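Local atomic coordinates of SVP1-like protein 2 (Kluyveromyces lactis, PDB entry 4V16), a protein that is a PROPPIN of the WD-repeat family that binds phosphoinositides through its beta-propeller, which probably brings it to membranes. Residues A[287-295]-A[304-312]. Sequence-based numbering, arbitrary orientation.
Sequences AWISDTGLV and ADTFKLNYN
With CG anti to the backbone N (chi1 -178°), L309 places CD2 at the edge of the W288 ring, near the indole plane and 4.1 Å from W288 CH2. One face of that indole is taken by L294, whose CG sits over the ring centre; a wide flat ring can meet one leucine with its face and another with its edge, and its NE1 is satisfied by R231 O. K308, also anti at chi1 (-179°), bends at chi2 and runs alongside T292, pointing the same way; its CE comes 3.7 Å from T292 OG1, a contact made by the methylene part of a lysine on a partly exposed flank.

The backbones are joined as an antiparallel hairpin, 293-298 with 303-312, the second and third strands of the four-stranded last blade of a seven-bladed beta-propeller. L294 and F307 form the hydrogen-bonded pair: F307 N to L294 O is 2.8 Å and almost straight. The return bond, L294 N to F307 O, is longer at 3.2 Å. Beyond the bridges, L309 N reaches T292 O at 2.7 Å and carries the ladder into the turn, where S290 OG accepts from T292 N in an ST turn.

L294 and F307 project on one face, their CB atoms 4.2 Å apart, and the phenyl continues to F273 of the preceding blade, edge to face. On the other face V295 CG1 meets A304 CB at 4.2 Å, a small methyl against a beta-branched residue suited to a strand. G293, a glycine with no side chain, runs beside I289 where the strand leaves the turn and forms a non-hydrogen-bonded pair with K308, while I289 CD1 crosses to T306 CG2.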
loop_
_atom_site.group_PDB
_atom_site.type_symbol
_atom_site.label_atom_id
_atom_site.label_comp_id
_atom_site.label_asym_id
_atom_site.label_seq_id
_atom_site.Cartn_x
_atom_site.Cartn_y
_atom_site.Cartn_z
ATOM N N ALA A 287 5.760 -5.886 3.709
ATOM C CA ALA A 287 5.645 -6.757 2.546
ATOM C C ALA A 287 5.795 -8.216 2.948
ATOM O O ALA A 287 6.790 -8.602 3.559
ATOM C CB ALA A 287 6.682 -6.393 1.504
ATOM N N TRP A 288 4.794 -9.021 2.608
ATOM C CA TRP A 288 4.873 -10.462 2.799
ATOM C C TRP A 288 5.666 -11.103 1.666
ATOM O O TRP A 288 5.313 -10.960 0.497
ATOM C CB TRP A 288 3.479 -11.078 2.865
ATOM C CG TRP A 288 2.702 -10.721 4.090
ATOM C CD1 TRP A 288 1.978 -9.586 4.301
ATOM C CD2 TRP A 288 2.559 -11.515 5.273
ATOM N NE1 TRP A 288 1.395 -9.620 5.544
ATOM C CE2 TRP A 288 1.736 -10.794 6.161
ATOM C CE3 TRP A 288 3.047 -12.764 5.666
ATOM C CZ2 TRP A 288 1.391 -11.282 7.421
ATOM C CZ3 TRP A 288 2.705 -13.247 6.916
ATOM C CH2 TRP A 288 1.884 -12.507 7.779
ATOM N N ILE A 289 6.735 -11.808 2.016
ATOM C CA ILE A 289 7.546 -12.513 1.027
ATOM C C ILE A 289 7.095 -13.965 0.910
ATOM O O ILE A 289 7.502 -14.680 -0.004
ATOM C CB ILE A 289 9.045 -12.464 1.377
ATOM C CG1 ILE A 289 9.296 -13.040 2.774
ATOM C CG2 ILE A 289 9.542 -11.029 1.293
ATOM C CD1 ILE A 289 10.757 -13.187 3.121
ATOM N N SER A 290 6.257 -14.391 1.848
ATOM C CA SER A 290 5.652 -15.717 1.812
ATOM C C SER A 290 4.463 -15.737 2.758
ATOM O O SER A 290 4.037 -14.692 3.247
ATOM C CB SER A 290 6.663 -16.796 2.197
ATOM O OG SER A 290 7.027 -16.686 3.562
ATOM N N ASP A 291 3.926 -16.924 3.017
ATOM C CA ASP A 291 2.832 -17.064 3.971
ATOM C C ASP A 291 3.344 -16.991 5.405
ATOM O O ASP A 291 2.551 -16.936 6.347
ATOM C CB ASP A 291 2.089 -18.385 3.752
ATOM C CG ASP A 291 1.152 -18.342 2.554
ATOM O OD1 ASP A 291 0.464 -17.314 2.362
ATOM O OD2 ASP A 291 1.099 -19.344 1.806
ATOM N N THR A 292 4.667 -16.990 5.564
ATOM C CA THR A 292 5.291 -16.976 6.884
ATOM C C THR A 292 6.500 -16.038 6.952
ATOM O O THR A 292 7.317 -16.137 7.869
ATOM C CB THR A 292 5.742 -18.395 7.299
ATOM O OG1 THR A 292 6.542 -18.972 6.258
ATOM C CG2 THR A 292 4.538 -19.287 7.564
ATOM N N GLY A 293 6.607 -15.125 5.990
ATOM C CA GLY A 293 7.723 -14.195 5.945
ATOM C C GLY A 293 7.299 -12.782 5.592
ATOM O O GLY A 293 6.530 -12.577 4.652
ATOM N N LEU A 294 7.805 -11.812 6.350
ATOM C CA LEU A 294 7.535 -10.398 6.101
ATOM C C LEU A 294 8.822 -9.628 5.862
ATOM O O LEU A 294 9.904 -10.066 6.262
ATOM C CB LEU A 294 6.793 -9.756 7.276
ATOM C CG LEU A 294 5.359 -10.192 7.565
ATOM C CD1 LEU A 294 5.330 -11.523 8.300
ATOM C CD2 LEU A 294 4.647 -9.119 8.373
ATOM N N VAL A 295 8.692 -8.472 5.219
ATOM C CA VAL A 295 9.796 -7.534 5.092
ATOM C C VAL A 295 9.308 -6.121 5.402
ATOM O O VAL A 295 8.348 -5.641 4.797
ATOM C CB VAL A 295 10.424 -7.570 3.684
ATOM C CG1 VAL A 295 11.478 -6.477 3.534
ATOM C CG2 VAL A 295 11.044 -8.931 3.416
ATOM N N ALA A 304 16.036 -2.742 5.278
ATOM C CA ALA A 304 14.996 -3.752 5.113
ATOM C C ALA A 304 15.146 -4.875 6.140
ATOM O O ALA A 304 16.143 -5.600 6.140
ATOM C CB ALA A 304 15.032 -4.318 3.706
ATOM N N ASP A 305 14.146 -5.009 7.010
ATOM C CA ASP A 305 14.133 -6.053 8.032
ATOM C C ASP A 305 13.348 -7.273 7.560
ATOM O O ASP A 305 12.176 -7.160 7.220
ATOM C CB ASP A 305 13.519 -5.525 9.334
ATOM C CG ASP A 305 14.386 -4.482 10.013
ATOM O OD1 ASP A 305 15.626 -4.583 9.921
ATOM O OD2 ASP A 305 13.826 -3.561 10.646
ATOM N N THR A 306 13.997 -8.435 7.556
ATOM C CA THR A 306 13.342 -9.684 7.174
ATOM C C THR A 306 12.872 -10.447 8.410
ATOM O O THR A 306 13.666 -10.729 9.310
ATOM C CB THR A 306 14.282 -10.586 6.356
ATOM O OG1 THR A 306 14.788 -9.858 5.229
ATOM C CG2 THR A 306 13.547 -11.831 5.870
ATOM N N PHE A 307 11.585 -10.785 8.442
ATOM C CA PHE A 307 10.990 -11.490 9.577
ATOM C C PHE A 307 10.540 -12.898 9.201
ATOM O O PHE A 307 10.130 -13.146 8.066
ATOM C CB PHE A 307 9.793 -10.710 10.124
ATOM C CG PHE A 307 10.166 -9.455 10.855
ATOM C CD1 PHE A 307 10.289 -8.253 10.179
ATOM C CD2 PHE A 307 10.385 -9.474 12.223
ATOM C CE1 PHE A 307 10.628 -7.095 10.850
ATOM C CE2 PHE A 307 10.725 -8.319 12.903
ATOM C CZ PHE A 307 10.847 -7.127 12.214
ATOM N N LYS A 308 10.620 -13.814 10.165
ATOM C CA LYS A 308 10.032 -15.143 10.025
ATOM C C LYS A 308 8.887 -15.305 11.019
ATOM O O LYS A 308 9.034 -15.000 12.203
ATOM C CB LYS A 308 11.081 -16.238 10.244
ATOM C CG LYS A 308 10.548 -17.665 10.082
ATOM C CD LYS A 308 10.156 -17.968 8.638
ATOM C CE LYS A 308 9.403 -19.286 8.515
ATOM N NZ LYS A 308 10.232 -20.460 8.904
ATOM N N LEU A 309 7.748 -15.782 10.528
ATOM C CA LEU A 309 6.588 -16.025 11.376
ATOM C C LEU A 309 6.548 -17.493 11.782
ATOM O O LEU A 309 6.094 -18.344 11.017
ATOM C CB LEU A 309 5.301 -15.627 10.649
ATOM C CG LEU A 309 3.992 -15.777 11.427
ATOM C CD1 LEU A 309 4.019 -14.980 12.721
ATOM C CD2 LEU A 309 2.818 -15.342 10.564
ATOM N N ASN A 310 7.029 -17.782 12.988
ATOM C CA ASN A 310 7.143 -19.157 13.468
ATOM C C ASN A 310 5.881 -19.641 14.173
ATOM O O ASN A 310 5.103 -18.840 14.690
ATOM C CB ASN A 310 8.337 -19.284 14.414
ATOM C CG ASN A 310 9.666 -19.241 13.686
ATOM O OD1 ASN A 310 9.830 -19.853 12.630
ATOM N ND2 ASN A 310 10.623 -18.513 14.249
ATOM N N TYR A 311 5.694 -20.958 14.194
ATOM C CA TYR A 311 4.541 -21.570 14.844
ATOM C C TYR A 311 4.938 -22.851 15.567
ATOM O O TYR A 311 5.587 -23.726 14.989
ATOM C CB TYR A 311 3.440 -21.869 13.824
ATOM C CG TYR A 311 2.194 -22.475 14.431
ATOM C CD1 TYR A 311 1.334 -21.707 15.204
ATOM C CD2 TYR A 311 1.875 -23.813 14.229
ATOM C CE1 TYR A 311 0.193 -22.252 15.763
ATOM C CE2 TYR A 311 0.734 -24.367 14.784
ATOM C CZ TYR A 311 -0.103 -23.581 15.550
ATOM O OH TYR A 311 -1.240 -24.119 16.108
ATOM N N ASN A 312 4.551 -22.946 16.834
ATOM C CA ASN A 312 4.767 -24.150 17.626
ATOM C C ASN A 312 3.481 -24.969 17.696
ATOM O O ASN A 312 2.543 -24.610 18.409
ATOM C CB ASN A 312 5.248 -23.783 19.030
ATOM C CG ASN A 312 5.553 -24.999 19.881
ATOM O OD1 ASN A 312 5.648 -26.121 19.378
ATOM N ND2 ASN A 312 5.717 -24.783 21.179
#